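Local coordinates for teichoic acid biosynthesis protein F (Staphylococcus epidermidis, PDB 3L7I), which is a teichoic acid biosynthesis protein of glycosyltransferase type, whose C-terminal part belongs to the GT-B clan, at residues Tyr415-Thr427 and Leu431-His444. Residues are numbered along the deposited sequence; the frame is centred on the assembly and turned at random.
Sequences YSEASHWVSNART and LNKKENQTYIQTWH
The indole of Trp421 fills the hollow between Lys433, Tyr439 and Tyr415. Lys433 lays its aliphatic stem over one indole face, CG 3.6 Å from the centroid of the six-membered ring, while the edge of Tyr415, at CD1, meets the opposite face near its rim. Trp421 CE3 in turn sits over a face of the Tyr439 ring, 3.4 Å from Tyr439 CD2, with the ring planes inclined at 56°. Tyr439 CG lies anti to the backbone N (chi1 -176°), which brings the ring to the edge of the indole and its hydroxyl on toward Thr427 and Glu475. Leu431 plugs the next hollow, its CD1 centred over the Tyr415 ring. Gln437 extends its amide to the end of helix 409-417: NE2 gives bonds in its own plane to Ala418 O (2.7 Å) and Tyr415 O (2.8 Å). Lys434 NZ reaches Ser416 O and also pairs with Asp345. On the other sheet face, His420 lies alongside Thr438, CD2 3.3 Å from Thr438 CB. Beyond the strands, His444 ND1 meets Asn424 O at 2.8 Å, nearly straight. Strands 420-423 and 438-441 run parallel, laddered from Thr438 N to Ser419 O through to Ser423 N to Ile440 O, and are flanked by 354-358 beside 420-423 and 481-484 beside 438-441, in the central sheet of a Rossmann-like domain, as in GT-B folds.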
loop_
_atom_site.group_PDB
_atom_site.type_symbol
_atom_site.label_atom_id
_atom_site.label_comp_id
_atom_site.label_asym_id
_atom_site.label_seq_id
_atom_site.Cartn_x
_atom_site.Cartn_y
_atom_site.Cartn_z
ATOM N N TYR A 415 17.943 13.446 -21.193
ATOM C CA TYR A 415 16.962 12.919 -22.138
ATOM C C TYR A 415 15.552 13.537 -22.024
ATOM O O TYR A 415 14.845 13.690 -23.025
ATOM C CB TYR A 415 16.919 11.393 -22.075
ATOM C CG TYR A 415 18.016 10.815 -22.898
ATOM C CD1 TYR A 415 17.884 10.722 -24.273
ATOM C CD2 TYR A 415 19.202 10.414 -22.314
ATOM C CE1 TYR A 415 18.878 10.231 -25.028
ATOM C CE2 TYR A 415 20.204 9.926 -23.057
ATOM C CZ TYR A 415 20.042 9.835 -24.417
ATOM O OH TYR A 415 21.059 9.335 -25.187
ATOM N N SER A 416 15.147 13.886 -20.808
ATOM C CA SER A 416 13.928 14.633 -20.621
ATOM C C SER A 416 14.064 16.053 -21.174
ATOM O O SER A 416 13.132 16.588 -21.785
ATOM C CB SER A 416 13.595 14.704 -19.142
ATOM O OG SER A 416 12.396 15.443 -18.938
ATOM N N GLU A 417 15.224 16.666 -20.960
ATOM C CA GLU A 417 15.387 18.078 -21.283
ATOM C C GLU A 417 15.662 18.342 -22.748
ATOM O O GLU A 417 15.444 19.446 -23.222
ATOM C CB GLU A 417 16.489 18.718 -20.437
ATOM C CG GLU A 417 16.088 18.995 -18.991
ATOM C CD GLU A 417 17.176 19.723 -18.207
ATOM O OE1 GLU A 417 17.924 20.519 -18.823
ATOM O OE2 GLU A 417 17.277 19.493 -16.977
ATOM N N ALA A 418 16.130 17.337 -23.477
ATOM C CA ALA A 418 16.612 17.588 -24.839
ATOM C C ALA A 418 15.511 17.791 -25.882
ATOM O O ALA A 418 14.479 17.121 -25.868
ATOM C CB ALA A 418 17.569 16.499 -25.277
ATOM N N SER A 419 15.752 18.720 -26.796
ATOM C CA SER A 419 14.836 18.932 -27.903
ATOM C C SER A 419 15.198 17.979 -29.028
ATOM O O SER A 419 14.366 17.683 -29.890
ATOM C CB SER A 419 14.938 20.365 -28.409
ATOM O OG SER A 419 16.200 20.555 -29.016
ATOM N N HIS A 420 16.445 17.506 -29.005
ATOM C CA HIS A 420 16.949 16.586 -30.017
ATOM C C HIS A 420 17.810 15.443 -29.484
ATOM O O HIS A 420 18.801 15.680 -28.766
ATOM C CB HIS A 420 17.738 17.351 -31.066
ATOM C CG HIS A 420 16.875 18.115 -32.007
ATOM N ND1 HIS A 420 16.336 19.342 -31.688
ATOM C CD2 HIS A 420 16.434 17.817 -33.252
ATOM C CE1 HIS A 420 15.610 19.776 -32.704
ATOM N NE2 HIS A 420 15.655 18.870 -33.666
ATOM N N TRP A 421 17.420 14.210 -29.850
ATOM C CA TRP A 421 18.248 13.004 -29.668
ATOM C C TRP A 421 19.009 12.619 -30.952
ATOM O O TRP A 421 18.423 12.450 -32.035
ATOM C CB TRP A 421 17.413 11.787 -29.243
ATOM C CG TRP A 421 16.571 11.935 -28.051
ATOM C CD1 TRP A 421 16.521 12.994 -27.204
ATOM C CD2 TRP A 421 15.652 10.972 -27.547
ATOM N NE1 TRP A 421 15.604 12.762 -26.208
ATOM C CE2 TRP A 421 15.060 11.522 -26.398
ATOM C CE3 TRP A 421 15.253 9.703 -27.971
ATOM C CZ2 TRP A 421 14.102 10.847 -25.663
ATOM C CZ3 TRP A 421 14.303 9.029 -27.242
ATOM C CH2 TRP A 421 13.740 9.598 -26.098
ATOM N N VAL A 422 20.320 12.468 -30.823
ATOM C CA VAL A 422 21.152 12.027 -31.927
ATOM C C VAL A 422 21.821 10.722 -31.566
ATOM O O VAL A 422 22.557 10.636 -30.563
ATOM C CB VAL A 422 22.227 13.028 -32.197
ATOM C CG1 VAL A 422 23.234 12.427 -33.100
ATOM C CG2 VAL A 422 21.611 14.260 -32.821
ATOM N N SER A 423 21.538 9.685 -32.354
ATOM C CA SER A 423 22.286 8.438 -32.220
ATOM C C SER A 423 22.262 7.474 -33.418
ATOM O O SER A 423 21.516 7.646 -34.390
ATOM C CB SER A 423 21.940 7.720 -30.900
ATOM O OG SER A 423 20.688 7.064 -30.948
ATOM N N ASN A 424 23.107 6.454 -33.305
ATOM C CA ASN A 424 23.376 5.522 -34.375
ATOM C C ASN A 424 23.026 4.093 -33.956
ATOM O O ASN A 424 23.498 3.120 -34.560
ATOM C CB ASN A 424 24.849 5.574 -34.714
ATOM C CG ASN A 424 25.695 5.044 -33.591
ATOM O OD1 ASN A 424 25.247 4.991 -32.452
ATOM N ND2 ASN A 424 26.914 4.629 -33.902
ATOM N N ALA A 425 22.203 3.951 -32.922
ATOM C CA ALA A 425 21.768 2.619 -32.521
ATOM C C ALA A 425 20.492 2.768 -31.749
ATOM O O ALA A 425 20.109 3.881 -31.401
ATOM C CB ALA A 425 22.816 1.939 -31.691
ATOM N N ARG A 426 19.821 1.657 -31.492
ATOM C CA ARG A 426 18.540 1.703 -30.803
ATOM C C ARG A 426 18.745 2.317 -29.446
ATOM O O ARG A 426 19.710 1.971 -28.785
ATOM C CB ARG A 426 17.974 0.298 -30.647
ATOM C CG ARG A 426 17.605 -0.307 -31.955
ATOM C CD ARG A 426 17.409 -1.766 -31.786
ATOM N NE ARG A 426 16.267 -1.984 -30.938
ATOM C CZ ARG A 426 15.873 -3.173 -30.528
ATOM N NH1 ARG A 426 16.562 -4.234 -30.910
ATOM N NH2 ARG A 426 14.799 -3.278 -29.740
ATOM N N THR A 427 17.873 3.239 -29.035
ATOM C CA THR A 427 17.948 3.730 -27.663
ATOM C C THR A 427 16.797 3.132 -26.865
ATOM O O THR A 427 15.738 2.875 -27.420
ATOM C CB THR A 427 18.047 5.303 -27.530
ATOM O OG1 THR A 427 16.766 5.893 -27.701
ATOM C CG2 THR A 427 19.036 5.924 -28.528
ATOM N N LEU A 431 13.155 5.137 -22.046
ATOM C CA LEU A 431 13.266 6.574 -22.314
ATOM C C LEU A 431 12.023 7.063 -23.056
ATOM O O LEU A 431 11.460 6.334 -23.878
ATOM C CB LEU A 431 14.546 6.899 -23.079
ATOM C CG LEU A 431 15.760 6.904 -22.155
ATOM C CD1 LEU A 431 17.059 7.264 -22.857
ATOM C CD2 LEU A 431 15.486 7.872 -21.028
ATOM N N ASN A 432 11.578 8.277 -22.758
ATOM C CA ASN A 432 10.308 8.775 -23.296
ATOM C C ASN A 432 10.458 9.784 -24.413
ATOM O O ASN A 432 10.740 10.956 -24.153
ATOM C CB ASN A 432 9.490 9.438 -22.188
ATOM C CG ASN A 432 8.955 8.447 -21.189
ATOM O OD1 ASN A 432 8.476 7.354 -21.561
ATOM N ND2 ASN A 432 9.031 8.808 -19.906
ATOM N N LYS A 433 10.241 9.363 -25.652
ATOM C CA LYS A 433 10.371 10.305 -26.761
ATOM C C LYS A 433 9.069 11.052 -27.004
ATOM O O LYS A 433 8.137 10.517 -27.617
ATOM C CB LYS A 433 10.841 9.634 -28.045
ATOM C CG LYS A 433 11.673 10.584 -28.865
ATOM C CD LYS A 433 11.116 10.733 -30.264
ATOM C CE LYS A 433 9.685 11.258 -30.294
ATOM N NZ LYS A 433 9.486 12.182 -31.437
ATOM N N LYS A 434 8.996 12.284 -26.515
ATOM C CA LYS A 434 7.746 13.023 -26.570
ATOM C C LYS A 434 7.570 13.772 -27.907
ATOM O O LYS A 434 8.551 13.960 -28.657
ATOM C CB LYS A 434 7.676 13.998 -25.409
ATOM C CG LYS A 434 8.445 13.574 -24.204
ATOM C CD LYS A 434 8.518 14.759 -23.266
ATOM C CE LYS A 434 9.436 14.495 -22.095
ATOM N NZ LYS A 434 10.882 14.723 -22.368
ATOM N N GLU A 435 6.320 14.176 -28.181
ATOM C CA GLU A 435 5.920 14.925 -29.377
ATOM C C GLU A 435 6.829 16.128 -29.531
ATOM O O GLU A 435 7.155 16.585 -30.620
ATOM C CB GLU A 435 4.499 15.440 -29.165
ATOM C CG GLU A 435 3.573 15.299 -30.351
ATOM C CD GLU A 435 2.911 13.921 -30.398
ATOM O OE1 GLU A 435 2.353 13.487 -29.352
ATOM O OE2 GLU A 435 2.947 13.271 -31.480
ATOM N N ASN A 436 7.198 16.629 -28.370
ATOM C CA ASN A 436 8.019 17.785 -28.154
ATOM C C ASN A 436 9.426 17.652 -28.733
ATOM O O ASN A 436 10.035 18.645 -29.122
ATOM C CB ASN A 436 8.142 17.906 -26.642
ATOM C CG ASN A 436 8.158 19.317 -26.180
ATOM O OD1 ASN A 436 7.706 20.205 -26.891
ATOM N ND2 ASN A 436 8.673 19.548 -24.979
ATOM N N GLN A 437 9.943 16.421 -28.773
ATOM C CA GLN A 437 11.356 16.147 -29.076
ATOM C C GLN A 437 11.584 15.501 -30.458
ATOM O O GLN A 437 10.714 14.791 -30.986
ATOM C CB GLN A 437 11.953 15.258 -27.969
ATOM C CG GLN A 437 11.691 15.771 -26.545
ATOM C CD GLN A 437 12.063 14.771 -25.443
ATOM O OE1 GLN A 437 11.338 13.814 -25.184
ATOM N NE2 GLN A 437 13.177 15.024 -24.764
ATOM N N THR A 438 12.753 15.746 -31.039
ATOM C CA THR A 438 13.079 15.161 -32.332
ATOM C C THR A 438 14.182 14.108 -32.194
ATOM O O THR A 438 15.291 14.427 -31.736
ATOM C CB THR A 438 13.538 16.222 -33.331
ATOM O OG1 THR A 438 12.529 17.221 -33.460
ATOM C CG2 THR A 438 13.746 15.598 -34.681
ATOM N N TYR A 439 13.883 12.863 -32.584
ATOM C CA TYR A 439 14.838 11.763 -32.471
ATOM C C TYR A 439 15.454 11.468 -33.850
ATOM O O TYR A 439 14.777 10.943 -34.755
ATOM C CB TYR A 439 14.141 10.530 -31.892
ATOM C CG TYR A 439 15.011 9.304 -31.625
ATOM C CD1 TYR A 439 16.321 9.212 -32.098
ATOM C CD2 TYR A 439 14.484 8.201 -30.940
ATOM C CE1 TYR A 439 17.084 8.077 -31.865
ATOM C CE2 TYR A 439 15.247 7.056 -30.702
ATOM C CZ TYR A 439 16.543 7.003 -31.161
ATOM O OH TYR A 439 17.288 5.867 -30.905
ATOM N N ILE A 440 16.730 11.820 -34.015
ATOM C CA ILE A 440 17.428 11.580 -35.275
ATOM C C ILE A 440 18.237 10.288 -35.221
ATOM O O ILE A 440 19.129 10.149 -34.393
ATOM C CB ILE A 440 18.345 12.770 -35.653
ATOM C CG1 ILE A 440 17.511 14.028 -35.877
ATOM C CG2 ILE A 440 19.102 12.485 -36.918
ATOM C CD1 ILE A 440 18.332 15.193 -36.343
ATOM N N GLN A 441 17.900 9.345 -36.097
ATOM C CA GLN A 441 18.555 8.039 -36.152
ATOM C C GLN A 441 19.482 7.963 -37.349
ATOM O O GLN A 441 19.060 8.168 -38.498
ATOM C CB GLN A 441 17.518 6.921 -36.273
ATOM C CG GLN A 441 18.112 5.526 -36.326
ATOM C CD GLN A 441 19.028 5.211 -35.136
ATOM O OE1 GLN A 441 20.218 4.999 -35.315
ATOM N NE2 GLN A 441 18.474 5.182 -33.928
ATOM N N THR A 442 20.750 7.668 -37.100
ATOM C CA THR A 442 21.705 7.705 -38.185
ATOM C C THR A 442 21.885 6.306 -38.676
ATOM O O THR A 442 22.325 6.085 -39.803
ATOM C CB THR A 442 23.027 8.211 -37.685
ATOM O OG1 THR A 442 23.572 7.251 -36.773
ATOM C CG2 THR A 442 22.825 9.509 -36.938
ATOM N N TRP A 443 21.506 5.364 -37.811
ATOM C CA TRP A 443 21.910 3.950 -37.911
ATOM C C TRP A 443 23.418 3.848 -38.179
ATOM O O TRP A 443 24.131 4.844 -38.094
ATOM C CB TRP A 443 21.072 3.165 -38.940
ATOM C CG TRP A 443 21.122 1.676 -38.727
ATOM C CD1 TRP A 443 21.610 0.748 -39.581
ATOM C CD2 TRP A 443 20.684 0.960 -37.563
ATOM N NE1 TRP A 443 21.502 -0.504 -39.030
ATOM C CE2 TRP A 443 20.943 -0.401 -37.792
ATOM C CE3 TRP A 443 20.103 1.344 -36.348
ATOM C CZ2 TRP A 443 20.641 -1.382 -36.861
ATOM C CZ3 TRP A 443 19.799 0.359 -35.418
ATOM C CH2 TRP A 443 20.065 -0.987 -35.685
ATOM N N HIS A 444 23.918 2.668 -38.488
ATOM C CA HIS A 444 25.358 2.511 -38.577
ATOM C C HIS A 444 25.775 1.611 -39.735
ATOM O O HIS A 444 26.602 0.716 -39.560
ATOM C CB HIS A 444 25.883 1.915 -37.272
ATOM C CG HIS A 444 25.110 0.719 -36.836
ATOM N ND1 HIS A 444 24.178 0.766 -35.830
ATOM C CD2 HIS A 444 25.075 -0.540 -37.328
ATOM C CE1 HIS A 444 23.624 -0.429 -35.685
ATOM N NE2 HIS A 444 24.146 -1.233 -36.586
HETATM O O HOH W 1 12.175 12.203 -22.216
#